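Side-chain contacts in uncharacterized peptidase Lmo0363 (Listeria monocytogenes, PDB 3L4E), which is uncharacterised but probably hydrolyses peptide bonds as a serine peptidase of family S51, the peptidase E-like enzymes: residues E68-I73 / K98-D103; K76-D81 / L107-A112; I130-T135 / Q172-E177; L159-Y162 / P166-E169. One frame throughout, in Å; residues are numbered along the deposited sequence.

Contact 1 (E68-I73 / K98-D103); sequences ESLGEI and KRTGAD
Leu70 and Ile73, on the first turn of helix 70-79, pack against Thr100 and Ala102, where the chain passes from helix 90-100 into helix 102-111. The fork of Leu70 straddles the Thr100 carbonyl: Leu70 CD1 comes to 3.1 Å from Thr100 O, a tight van der Waals contact, while Leu70 CD2 rests 3.7 Å from Thr100 CB. Leu70 chi1 is -101°, away from a staggered value; packing on this carbonyl may account for part of that, though the side chain is exposed. Ile73 uses both of its branches. A chi1 of -67° sets CG1 beside the backbone N and leaves CG2 anti to it, facing Ala102. Ile73 CG2 meets Ala102 CB at 3.9 Å, and Ile73 CD1 reaches Thr100 CG2 at 4.1 Å, the two side chains meeting almost at a right angle.

Thr100 suits its place because its two branches do different work. The methyl faces Ile73 and also lies over one face of the Arg99 guanidinium, whereas OG1 accepts from Ala102 N at 3.2 Å, forming an ST turn, and hydrogen-bonds to Glu96 O one turn back. Gly101, with its positive phi, completes a Schellman motif that ends helix 90-100. On the first segment Ser69 OG caps helix 70-79 by accepting from Glu72 N at 3.1 Å. A water joins Glu68 O to Arg99 NH2, bridging the two segments.

The start of helix 70-79 thus docks at the break between helices 90-100 and 102-111: Leu105 of helix 102-111 touches both Leu70 and Ile73, and Ile65, in the loop after strand 59-62, touches Thr100.

Contact 2 (K76-D81 / L107-A112); sequences KLRKND and LEEIAA
Two helices packed over strand 82-85 of the central mixed sheet, 70-79 and 102-111, come together here through Leu77 and Arg78 on one and Glu108 and Glu109 on the other. Glu109 lies at the heart of the contact. A bend at its second torsion (chi2 -62°) turns the carboxylate back over the opposing backbone, so that Glu109 OE2 sits 3.5 Å from Arg78 CG and OE1 lies near the Leu77 carbonyl. Glu109 CG rests on the Leu77 backbone, 3.7 Å from Leu77 O, and more loosely on Leu77 CB at 4.3 Å. The leucine suits this inner position, for its side chain is buried against Ile83 of strand 82-85 and Thr31 of strand 29-33.

Farther out, Arg78 runs extended from CG to NE along the outer side of the helix pair. Arg78 NH2 makes a salt bridge of 2.8 Å with Glu108 OE2, but the N-H points poorly at the oxygen (118°) and the two planes are turned 71° apart, so the hydrogen bond within it is weak. Glu109 OE2 lies over one face of the same guanidinium, 4.1 Å from Arg78 NH1, where charges attract but no N-H is aimed at the oxygen.

Glu109 OE1 and Leu77 O, two acceptors only 3.4 Å apart, are reconciled by Lys114, whose NZ forms a salt bridge with the first and hydrogen bonds with Leu77 O and Asn80 O. The inner carboxylate has Lys114 as its salt-bridge partner and the Arg78 charge nearby, which would be expected to keep it ionised despite its burial; the outer pair, with its poorly aimed N-H, probably acts more through charge than through a directed bond.

Contact 3 (I130-T135 / Q172-E177); sequences IAYIQT and QKIVTE
A short 3-10 turn around Tyr132 lies against helix 168-177, with the CA atoms of Tyr132 and Ile174 6.8 Å apart and Ile133 N bonded back to Ile130 O. Ile174 is the central side chain and packs on Tyr132, Ile133 and Thr135. Its chain is extended beyond CG1 (chi2 -177°), which carries the terminal methyl toward the Tyr132 carbonyl: Ile174 CD1 stops 3.3 Å from Tyr132 O and also reaches Ile133 CD1 at 4.5 Å. The other branch, Ile174 CG2, comes to the edge of the Tyr132 ring, close to its plane, 4.2 Å from Tyr132 CD1.

Thr135 and Ile174 run antiparallel alongside one another, Thr135 OG1 being 3.6 Å from both Ile174 CG1 and Ile174 CD1. This is van der Waals packing of an oxygen on methylene and methyl, with no bond between them. Thr135, exposed at the edge of the contact, can probably offer its hydroxyl to solvent while its oxygen packs on Ile174, whereas the branched Ile174 fills the buried middle. In Tyr132 a chi1 of 70° places CG between the backbone N and the carbonyl carbon; the hydroxyl reaches past the contact and hydrogen-bonds to Thr158 O, which should restrain the ring whose edge meets Ile174.

The turn belongs to the long loop between helix 121-124 and strand 157-159. Ile133 packs on Val124 of helix 121-124 and on Phe91 of helix 90-100, and its side chain is about 7 Å from that of His161, a probable catalytic residue. Leu159 of strand 157-159 touches both Ile133 and Ile174, so the strand backs the contact.

Contact 4 (L159-Y162 / P166-E169); sequences LPHY and PFKE
His161 and Phe167 account for nearly all of the surface buried here, and they meet as two flat rings. The planes are close to parallel, 17° apart, with centroids separated by 4.6 Å; the rings are slid so far that they barely overlap. Instead of centre over centre, the phenyl edge carrying CD2 and CE2 lies over the CG-CD2 side of the imidazole: Phe167 CE2 is 3.6 Å from His161 CD2, and Phe167 CD2 is 3.4 Å from His161 CB. In both side chains CG is anti to the carbonyl carbon (chi1 -45° for His161 and -57° for Phe167), which points both rings the same way from their backbones.

The histidine backbone has positive phi and psi, a left-handed conformation, at the bend that follows strand 157-159. Pro160 CB lies toward the margin of the opposite imidazole face, 4.1 Å above the plane of the His161 ring. An apolar phenyl face suits a neighbour of this imidazole because it packs without competing for its nitrogens, and it may limit tilting. His161 ND1 is hydrogen-bonded to Asn189 ND2, and the side chain also touches Ser120. By similarity His161 and Ser120 belong to the charge relay system, which makes Phe167 a probable second-shell residue that positions the imidazole.

Phe167 stands at the N-cap position of helix 168-177, just after Pro166 and its cis peptide bond, and its ring also touches Met136. The His161 bend leaves strand 157-159, which pairs in parallel with strand 184-186; Leu159 of that strand packs on Ile184, and Tyr162, beyond the bend, on Pro186.

The four contacts form two pairs. Contacts 1 and 2, with centres 13 Å apart, both join helix 70-79 to helix 102-111, near opposite ends of the helices, and contact 1 also meets the end of helix 90-100. Their segments alternate along the chain, and a salt bridge from Glu68 OE2 to Lys76 NZ connects them. Contacts 3 and 4 come later, with centres only 10 Å apart, contact 4 nested within the loop that contact 3 closes. They share helix 168-177 and touch through Val175 on Tyr162. The centres of contacts 2 and 4 are 30 Å apart. The first pair joins neighbouring helices flanking the central sheet, away from the annotated sites, while the second builds the region around the probable catalytic histidine.

Contact 1 (E68-I73 / K98-D103)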
loop_
_atom_site.group_PDB
_atom_site.type_symbol
_atom_site.label_atom_id
_atom_site.label_comp_id
_atom_site.label_asym_id
_atom_site.label_seq_id
_atom_site.Cartn_x
_atom_site.Cartn_y
_atom_site.Cartn_z
ATOM N N GLU A 68 -4.488 13.817 11.233
ATOM C CA GLU A 68 -5.929 13.926 11.450
ATOM C C GLU A 68 -6.440 13.156 12.669
ATOM O O GLU A 68 -5.874 12.128 13.056
ATOM C CB GLU A 68 -6.690 13.546 10.178
ATOM C CG GLU A 68 -6.468 14.552 9.055
ATOM C CD GLU A 68 -7.237 14.221 7.796
ATOM O OE1 GLU A 68 -6.743 13.395 7.002
ATOM O OE2 GLU A 68 -8.326 14.794 7.593
ATOM N N SER A 69 -7.511 13.673 13.273
ATOM C CA SER A 69 -8.112 13.068 14.460
ATOM C C SER A 69 -8.582 11.652 14.162
ATOM O O SER A 69 -8.771 11.289 13.001
ATOM C CB SER A 69 -9.301 13.906 14.926
ATOM O OG SER A 69 -10.369 13.801 14.000
ATOM N N LEU A 70 -8.768 10.844 15.202
ATOM C CA LEU A 70 -9.283 9.495 14.996
ATOM C C LEU A 70 -10.713 9.547 14.481
ATOM O O LEU A 70 -11.157 8.644 13.769
ATOM C CB LEU A 70 -9.207 8.661 16.274
ATOM C CG LEU A 70 -8.035 7.679 16.325
ATOM C CD1 LEU A 70 -8.071 6.720 15.131
ATOM C CD2 LEU A 70 -6.708 8.432 16.384
ATOM N N GLY A 71 -11.430 10.608 14.845
ATOM C CA GLY A 71 -12.782 10.806 14.365
ATOM C C GLY A 71 -12.817 10.872 12.853
ATOM O O GLY A 71 -13.643 10.222 12.212
ATOM N N GLU A 72 -11.910 11.657 12.283
ATOM C CA GLU A 72 -11.845 11.836 10.840
ATOM C C GLU A 72 -11.337 10.570 10.157
ATOM O O GLU A 72 -11.805 10.207 9.076
ATOM C CB GLU A 72 -10.939 13.020 10.492
ATOM C CG GLU A 72 -11.150 13.565 9.094
ATOM C CD GLU A 72 -12.537 14.152 8.911
ATOM O OE1 GLU A 72 -13.019 14.202 7.759
ATOM O OE2 GLU A 72 -13.147 14.558 9.925
ATOM N N ILE A 73 -10.373 9.906 10.787
ATOM C CA ILE A 73 -9.824 8.669 10.251
ATOM C C ILE A 73 -10.915 7.608 10.198
ATOM O O ILE A 73 -11.116 6.960 9.171
ATOM C CB ILE A 73 -8.644 8.156 11.107
ATOM C CG1 ILE A 73 -7.449 9.114 11.006
ATOM C CG2 ILE A 73 -8.253 6.735 10.694
ATOM C CD1 ILE A 73 -6.283 8.752 11.923
ATOM N N LYS A 98 -0.085 2.479 13.631
ATOM C CA LYS A 98 -0.157 1.912 14.977
ATOM C C LYS A 98 -0.471 2.968 16.043
ATOM O O LYS A 98 -1.282 2.726 16.950
ATOM C CB LYS A 98 1.132 1.170 15.338
ATOM C CG LYS A 98 1.370 -0.096 14.549
ATOM C CD LYS A 98 2.544 -0.871 15.139
ATOM C CE LYS A 98 2.759 -2.195 14.426
ATOM N NZ LYS A 98 3.824 -3.002 15.091
ATOM N N ARG A 99 0.167 4.132 15.941
ATOM C CA ARG A 99 -0.021 5.199 16.923
ATOM C C ARG A 99 -1.484 5.599 17.073
ATOM O O ARG A 99 -1.946 5.920 18.170
ATOM C CB ARG A 99 0.794 6.444 16.560
ATOM C CG ARG A 99 0.450 7.637 17.454
ATOM C CD ARG A 99 1.157 8.927 17.066
ATOM N NE ARG A 99 0.755 9.458 15.764
ATOM C CZ ARG A 99 -0.303 10.239 15.550
ATOM N NH1 ARG A 99 -1.111 10.576 16.546
ATOM N NH2 ARG A 99 -0.565 10.673 14.326
ATOM N N THR A 100 -2.205 5.595 15.958
ATOM C CA THR A 100 -3.593 6.035 15.948
ATOM C C THR A 100 -4.556 4.890 16.161
ATOM O O THR A 100 -5.738 5.108 16.386
ATOM C CB THR A 100 -3.948 6.691 14.609
ATOM O OG1 THR A 100 -3.670 5.774 13.541
ATOM C CG2 THR A 100 -3.138 7.956 14.411
ATOM N N GLY A 101 -4.052 3.667 16.064
ATOM C CA GLY A 101 -4.909 2.497 16.110
ATOM C C GLY A 101 -5.660 2.308 14.798
ATOM O O GLY A 101 -6.631 1.553 14.738
ATOM N N ALA A 102 -5.209 2.988 13.743
ATOM C CA ALA A 102 -5.882 2.913 12.444
ATOM C C ALA A 102 -5.563 1.625 11.691
ATOM O O ALA A 102 -6.295 1.226 10.787
ATOM C CB ALA A 102 -5.534 4.129 11.595
ATOM N N ASP A 103 -4.469 0.968 12.054
ATOM C CA ASP A 103 -4.191 -0.338 11.481
ATOM C C ASP A 103 -5.402 -1.241 11.698
ATOM O O ASP A 103 -5.823 -1.965 10.796
ATOM C CB ASP A 103 -2.905 -0.950 12.061
ATOM C CG ASP A 103 -2.948 -1.129 13.583
ATOM O OD1 ASP A 103 -3.660 -0.386 14.287
ATOM O OD2 ASP A 103 -2.241 -2.026 14.082
HETATM O O HOH W 1 -3.273 11.725 13.889
#

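Contact 2 (K76-D81 / L107-A112)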
loop_
_atom_site.group_PDB
_atom_site.type_symbol
_atom_site.label_atom_id
_atom_site.label_comp_id
_atom_site.label_asym_id
_atom_site.label_seq_id
_atom_site.Cartn_x
_atom_site.Cartn_y
_atom_site.Cartn_z
ATOM N N LYS A 76 -13.803 8.682 7.460
ATOM C CA LYS A 76 -13.398 8.542 6.066
ATOM C C LYS A 76 -13.243 7.076 5.670
ATOM O O LYS A 76 -13.746 6.650 4.633
ATOM C CB LYS A 76 -12.106 9.319 5.793
ATOM C CG LYS A 76 -12.279 10.834 5.888
ATOM C CD LYS A 76 -10.979 11.586 5.629
ATOM C CE LYS A 76 -11.226 13.094 5.562
ATOM N NZ LYS A 76 -9.969 13.880 5.392
ATOM N N LEU A 77 -12.547 6.308 6.504
ATOM C CA LEU A 77 -12.362 4.890 6.235
ATOM C C LEU A 77 -13.695 4.161 6.075
ATOM O O LEU A 77 -13.822 3.263 5.236
ATOM C CB LEU A 77 -11.512 4.234 7.331
ATOM C CG LEU A 77 -10.013 4.536 7.240
ATOM C CD1 LEU A 77 -9.287 3.988 8.458
ATOM C CD2 LEU A 77 -9.419 3.972 5.947
ATOM N N ARG A 78 -14.682 4.548 6.882
ATOM C CA ARG A 78 -16.004 3.929 6.834
ATOM C C ARG A 78 -16.830 4.388 5.637
ATOM O O ARG A 78 -17.568 3.604 5.041
ATOM C CB ARG A 78 -16.768 4.205 8.129
ATOM C CG ARG A 78 -16.116 3.592 9.345
ATOM C CD ARG A 78 -17.003 3.688 10.570
ATOM N NE ARG A 78 -16.696 2.622 11.517
ATOM C CZ ARG A 78 -17.237 1.410 11.465
ATOM N NH1 ARG A 78 -18.117 1.114 10.516
ATOM N NH2 ARG A 78 -16.900 0.494 12.358
ATOM N N LYS A 79 -16.696 5.662 5.288
ATOM C CA LYS A 79 -17.536 6.265 4.260
ATOM C C LYS A 79 -17.166 5.832 2.846
ATOM O O LYS A 79 -18.033 5.468 2.051
ATOM C CB LYS A 79 -17.471 7.791 4.348
ATOM C CG LYS A 79 -18.328 8.500 3.312
ATOM C CD LYS A 79 -18.317 10.008 3.511
ATOM C CE LYS A 79 -17.057 10.640 2.942
ATOM N NZ LYS A 79 -17.037 10.577 1.453
ATOM N N ASN A 80 -15.878 5.881 2.533
ATOM C CA ASN A 80 -15.443 5.715 1.151
ATOM C C ASN A 80 -15.319 4.263 0.708
ATOM O O ASN A 80 -15.128 3.357 1.526
ATOM C CB ASN A 80 -14.158 6.506 0.898
ATOM C CG ASN A 80 -14.339 7.994 1.177
ATOM O OD1 ASN A 80 -15.373 8.577 0.847
ATOM N ND2 ASN A 80 -13.346 8.607 1.799
ATOM N N ASP A 81 -15.442 4.055 -0.598
ATOM C CA ASP A 81 -15.519 2.723 -1.172
ATOM C C ASP A 81 -14.204 1.965 -1.112
ATOM O O ASP A 81 -14.190 0.760 -0.842
ATOM C CB ASP A 81 -15.990 2.819 -2.618
ATOM C CG ASP A 81 -17.370 3.430 -2.733
ATOM O OD1 ASP A 81 -18.310 2.876 -2.134
ATOM O OD2 ASP A 81 -17.513 4.466 -3.407
ATOM N N LEU A 107 -8.033 -2.991 8.862
ATOM C CA LEU A 107 -8.325 -4.421 8.851
ATOM C C LEU A 107 -9.824 -4.693 8.920
ATOM O O LEU A 107 -10.328 -5.573 8.224
ATOM C CB LEU A 107 -7.607 -5.136 9.995
ATOM C CG LEU A 107 -6.086 -5.212 9.875
ATOM C CD1 LEU A 107 -5.487 -5.853 11.124
ATOM C CD2 LEU A 107 -5.687 -5.969 8.614
ATOM N N GLU A 108 -10.535 -3.947 9.764
ATOM C CA GLU A 108 -11.985 -4.117 9.879
ATOM C C GLU A 108 -12.698 -3.828 8.559
ATOM O O GLU A 108 -13.593 -4.574 8.150
ATOM C CB GLU A 108 -12.572 -3.233 10.989
ATOM C CG GLU A 108 -14.089 -3.370 11.127
ATOM C CD GLU A 108 -14.732 -2.264 11.954
ATOM O OE1 GLU A 108 -14.008 -1.520 12.651
ATOM O OE2 GLU A 108 -15.976 -2.145 11.908
ATOM N N GLU A 109 -12.312 -2.741 7.897
ATOM C CA GLU A 109 -12.923 -2.382 6.623
ATOM C C GLU A 109 -12.668 -3.449 5.565
ATOM O O GLU A 109 -13.571 -3.828 4.823
ATOM C CB GLU A 109 -12.408 -1.025 6.134
ATOM C CG GLU A 109 -12.827 0.152 7.004
ATOM C CD GLU A 109 -14.335 0.328 7.057
ATOM O OE1 GLU A 109 -14.992 0.216 6.001
ATOM O OE2 GLU A 109 -14.869 0.579 8.152
ATOM N N ILE A 110 -11.426 -3.916 5.482
ATOM C CA ILE A 110 -11.078 -4.982 4.551
ATOM C C ILE A 110 -11.908 -6.233 4.835
ATOM O O ILE A 110 -12.422 -6.867 3.920
ATOM C CB ILE A 110 -9.577 -5.296 4.618
ATOM C CG1 ILE A 110 -8.784 -4.105 4.075
ATOM C CG2 ILE A 110 -9.252 -6.563 3.844
ATOM C CD1 ILE A 110 -7.287 -4.238 4.244
ATOM N N ALA A 111 -12.057 -6.573 6.109
ATOM C CA ALA A 111 -12.841 -7.747 6.480
ATOM C C ALA A 111 -14.306 -7.597 6.069
ATOM O O ALA A 111 -14.990 -8.588 5.812
ATOM C CB ALA A 111 -12.731 -8.018 7.972
ATOM N N ALA A 112 -14.777 -6.354 6.001
ATOM C CA ALA A 112 -16.153 -6.063 5.608
ATOM C C ALA A 112 -16.323 -5.997 4.089
ATOM O O ALA A 112 -17.426 -5.764 3.593
ATOM C CB ALA A 112 -16.619 -4.769 6.248
#

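Contact 3 (I130-T135 / Q172-E177)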
loop_
_atom_site.group_PDB
_atom_site.type_symbol
_atom_site.label_atom_id
_atom_site.label_comp_id
_atom_site.label_asym_id
_atom_site.label_seq_id
_atom_site.Cartn_x
_atom_site.Cartn_y
_atom_site.Cartn_z
ATOM N N ILE A 130 7.651 -5.988 8.688
ATOM C CA ILE A 130 8.317 -5.191 7.655
ATOM C C ILE A 130 9.830 -5.044 7.831
ATOM O O ILE A 130 10.457 -4.245 7.142
ATOM C CB ILE A 130 7.685 -3.788 7.507
ATOM C CG1 ILE A 130 7.893 -2.955 8.782
ATOM C CG2 ILE A 130 6.206 -3.914 7.200
ATOM C CD1 ILE A 130 7.496 -1.490 8.629
ATOM N N ALA A 131 10.419 -5.812 8.740
ATOM C CA ALA A 131 11.854 -5.705 8.968
ATOM C C ALA A 131 12.651 -5.867 7.675
ATOM O O ALA A 131 13.661 -5.193 7.475
ATOM C CB ALA A 131 12.317 -6.715 10.023
ATOM N N TYR A 132 12.180 -6.741 6.790
ATOM C CA TYR A 132 12.902 -7.058 5.561
ATOM C C TYR A 132 13.085 -5.862 4.624
ATOM O O TYR A 132 13.923 -5.905 3.719
ATOM C CB TYR A 132 12.214 -8.205 4.812
ATOM C CG TYR A 132 10.867 -7.848 4.193
ATOM C CD1 TYR A 132 10.760 -7.510 2.849
ATOM C CD2 TYR A 132 9.704 -7.867 4.954
ATOM C CE1 TYR A 132 9.532 -7.195 2.281
ATOM C CE2 TYR A 132 8.477 -7.554 4.404
ATOM C CZ TYR A 132 8.393 -7.220 3.063
ATOM O OH TYR A 132 7.162 -6.918 2.520
ATOM N N ILE A 133 12.306 -4.802 4.832
ATOM C CA ILE A 133 12.356 -3.655 3.931
ATOM C C ILE A 133 13.340 -2.571 4.400
ATOM O O ILE A 133 13.493 -1.543 3.741
ATOM C CB ILE A 133 10.932 -3.059 3.681
ATOM C CG1 ILE A 133 10.802 -2.502 2.257
ATOM C CG2 ILE A 133 10.572 -2.008 4.719
ATOM C CD1 ILE A 133 10.902 -3.555 1.178
ATOM N N GLN A 134 14.028 -2.815 5.515
ATOM C CA GLN A 134 14.872 -1.785 6.127
ATOM C C GLN A 134 16.077 -1.314 5.302
ATOM O O GLN A 134 16.618 -0.239 5.567
ATOM C CB GLN A 134 15.332 -2.207 7.527
ATOM C CG GLN A 134 16.215 -3.435 7.558
ATOM C CD GLN A 134 16.400 -3.953 8.964
ATOM O OE1 GLN A 134 15.964 -5.056 9.292
ATOM N NE2 GLN A 134 17.033 -3.148 9.813
ATOM N N THR A 135 16.512 -2.103 4.324
ATOM C CA THR A 135 17.586 -1.644 3.444
ATOM C C THR A 135 17.057 -0.760 2.308
ATOM O O THR A 135 17.836 -0.113 1.605
ATOM C CB THR A 135 18.450 -2.806 2.869
ATOM O OG1 THR A 135 17.606 -3.754 2.203
ATOM C CG2 THR A 135 19.226 -3.510 3.976
ATOM N N GLN A 172 17.826 -7.623 -4.667
ATOM C CA GLN A 172 18.578 -8.867 -4.786
ATOM C C GLN A 172 19.064 -9.349 -3.424
ATOM O O GLN A 172 18.945 -10.529 -3.085
ATOM C CB GLN A 172 19.780 -8.672 -5.714
ATOM C CG GLN A 172 19.420 -8.447 -7.176
ATOM C CD GLN A 172 18.763 -9.659 -7.801
ATOM O OE1 GLN A 172 17.898 -9.534 -8.667
ATOM N NE2 GLN A 172 19.168 -10.843 -7.358
ATOM N N LYS A 173 19.618 -8.426 -2.644
ATOM C CA LYS A 173 20.172 -8.769 -1.340
ATOM C C LYS A 173 19.089 -9.125 -0.331
ATOM O O LYS A 173 19.331 -9.889 0.600
ATOM C CB LYS A 173 21.069 -7.645 -0.825
ATOM C CG LYS A 173 22.369 -7.529 -1.613
ATOM C CD LYS A 173 23.276 -6.433 -1.084
ATOM C CE LYS A 173 24.612 -6.442 -1.819
ATOM N NZ LYS A 173 25.514 -5.350 -1.359
ATOM N N ILE A 174 17.890 -8.581 -0.526
ATOM C CA ILE A 174 16.762 -8.912 0.333
ATOM C C ILE A 174 16.294 -10.344 0.095
ATOM O O ILE A 174 16.060 -11.090 1.042
ATOM C CB ILE A 174 15.593 -7.919 0.146
ATOM C CG1 ILE A 174 15.998 -6.536 0.665
ATOM C CG2 ILE A 174 14.318 -8.421 0.835
ATOM C CD1 ILE A 174 14.899 -5.501 0.607
ATOM N N VAL A 175 16.164 -10.730 -1.171
ATOM C CA VAL A 175 15.784 -12.099 -1.494
ATOM C C VAL A 175 16.748 -13.096 -0.861
ATOM O O VAL A 175 16.328 -14.084 -0.257
ATOM C CB VAL A 175 15.757 -12.346 -3.013
ATOM C CG1 VAL A 175 15.739 -13.834 -3.292
ATOM C CG2 VAL A 175 14.553 -11.664 -3.638
ATOM N N THR A 176 18.042 -12.825 -0.999
ATOM C CA THR A 176 19.069 -13.719 -0.473
ATOM C C THR A 176 18.943 -13.862 1.041
ATOM O O THR A 176 18.974 -14.971 1.576
ATOM C CB THR A 176 20.490 -13.216 -0.806
ATOM O OG1 THR A 176 20.578 -12.877 -2.195
ATOM C CG2 THR A 176 21.526 -14.286 -0.481
ATOM N N GLU A 177 18.797 -12.731 1.724
ATOM C CA GLU A 177 18.788 -12.712 3.184
ATOM C C GLU A 177 17.491 -13.249 3.793
ATOM O O GLU A 177 17.503 -13.837 4.876
ATOM C CB GLU A 177 19.070 -11.297 3.694
ATOM C CG GLU A 177 18.976 -11.148 5.204
ATOM C CD GLU A 177 19.458 -9.794 5.689
ATOM O OE1 GLU A 177 19.701 -8.910 4.840
ATOM O OE2 GLU A 177 19.595 -9.617 6.920
#

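Contact 4 (L159-Y162 / P166-E169)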
loop_
_atom_site.group_PDB
_atom_site.type_symbol
_atom_site.label_atom_id
_atom_site.label_comp_id
_atom_site.label_asym_id
_atom_site.label_seq_id
_atom_site.Cartn_x
_atom_site.Cartn_y
_atom_site.Cartn_z
ATOM N N LEU A 159 7.786 -7.629 -2.095
ATOM C CA LEU A 159 9.029 -6.897 -2.318
ATOM C C LEU A 159 8.905 -6.078 -3.598
ATOM O O LEU A 159 9.029 -6.611 -4.694
ATOM C CB LEU A 159 10.204 -7.865 -2.408
ATOM C CG LEU A 159 11.581 -7.233 -2.583
ATOM C CD1 LEU A 159 11.891 -6.285 -1.433
ATOM C CD2 LEU A 159 12.630 -8.327 -2.675
ATOM N N PRO A 160 8.645 -4.770 -3.460
ATOM C CA PRO A 160 8.351 -3.965 -4.652
ATOM C C PRO A 160 9.607 -3.492 -5.372
ATOM O O PRO A 160 10.716 -3.530 -4.816
ATOM C CB PRO A 160 7.585 -2.771 -4.078
ATOM C CG PRO A 160 8.161 -2.604 -2.706
ATOM C CD PRO A 160 8.515 -3.994 -2.213
ATOM N N HIS A 161 9.411 -3.050 -6.612
ATOM C CA HIS A 161 10.497 -2.635 -7.494
ATOM C C HIS A 161 11.504 -3.766 -7.738
ATOM O O HIS A 161 12.683 -3.495 -7.941
ATOM C CB HIS A 161 11.228 -1.397 -6.947
ATOM C CG HIS A 161 10.325 -0.312 -6.438
ATOM N ND1 HIS A 161 9.417 0.345 -7.241
ATOM C CD2 HIS A 161 10.213 0.250 -5.211
ATOM C CE1 HIS A 161 8.776 1.255 -6.529
ATOM N NE2 HIS A 161 9.240 1.219 -5.292
ATOM N N TYR A 162 11.049 -5.020 -7.721
ATOM C CA TYR A 162 11.977 -6.161 -7.801
ATOM C C TYR A 162 12.808 -6.169 -9.077
ATOM O O TYR A 162 12.269 -6.119 -10.185
ATOM C CB TYR A 162 11.262 -7.510 -7.644
ATOM C CG TYR A 162 12.220 -8.689 -7.715
ATOM C CD1 TYR A 162 13.036 -9.009 -6.635
ATOM C CD2 TYR A 162 12.320 -9.469 -8.862
ATOM C CE1 TYR A 162 13.918 -10.077 -6.695
ATOM C CE2 TYR A 162 13.199 -10.543 -8.930
ATOM C CZ TYR A 162 13.993 -10.844 -7.844
ATOM O OH TYR A 162 14.875 -11.906 -7.904
ATOM N N PRO A 166 16.170 1.877 -9.516
ATOM C CA PRO A 166 17.456 1.828 -8.811
ATOM C C PRO A 166 17.424 0.958 -7.561
ATOM O O PRO A 166 18.080 1.293 -6.573
ATOM C CB PRO A 166 17.672 3.287 -8.377
ATOM C CG PRO A 166 16.490 4.068 -8.916
ATOM C CD PRO A 166 15.411 3.075 -9.132
ATOM N N PHE A 167 16.676 -0.138 -7.598
ATOM C CA PHE A 167 16.573 -1.026 -6.449
ATOM C C PHE A 167 17.064 -2.423 -6.793
ATOM O O PHE A 167 16.670 -3.400 -6.158
ATOM C CB PHE A 167 15.123 -1.098 -5.959
ATOM C CG PHE A 167 14.543 0.237 -5.593
ATOM C CD1 PHE A 167 14.853 0.832 -4.380
ATOM C CD2 PHE A 167 13.684 0.896 -6.459
ATOM C CE1 PHE A 167 14.321 2.063 -4.040
ATOM C CE2 PHE A 167 13.153 2.126 -6.125
ATOM C CZ PHE A 167 13.470 2.709 -4.913
ATOM N N LYS A 168 17.921 -2.522 -7.807
ATOM C CA LYS A 168 18.397 -3.826 -8.245
ATOM C C LYS A 168 19.198 -4.529 -7.154
ATOM O O LYS A 168 18.801 -5.592 -6.681
ATOM C CB LYS A 168 19.192 -3.727 -9.551
ATOM C CG LYS A 168 18.325 -3.820 -10.799
ATOM C CD LYS A 168 19.169 -3.972 -12.051
ATOM C CE LYS A 168 18.303 -4.085 -13.294
ATOM N NZ LYS A 168 19.142 -4.292 -14.511
ATOM N N GLU A 169 20.312 -3.938 -6.740
ATOM C CA GLU A 169 21.134 -4.586 -5.723
ATOM C C GLU A 169 20.388 -4.730 -4.399
ATOM O O GLU A 169 20.508 -5.752 -3.724
ATOM C CB GLU A 169 22.487 -3.884 -5.534
ATOM C CG GLU A 169 22.513 -2.403 -5.872
ATOM C CD GLU A 169 23.921 -1.832 -5.822
ATOM O OE1 GLU A 169 24.836 -2.550 -5.363
ATOM O OE2 GLU A 169 24.116 -0.670 -6.240
#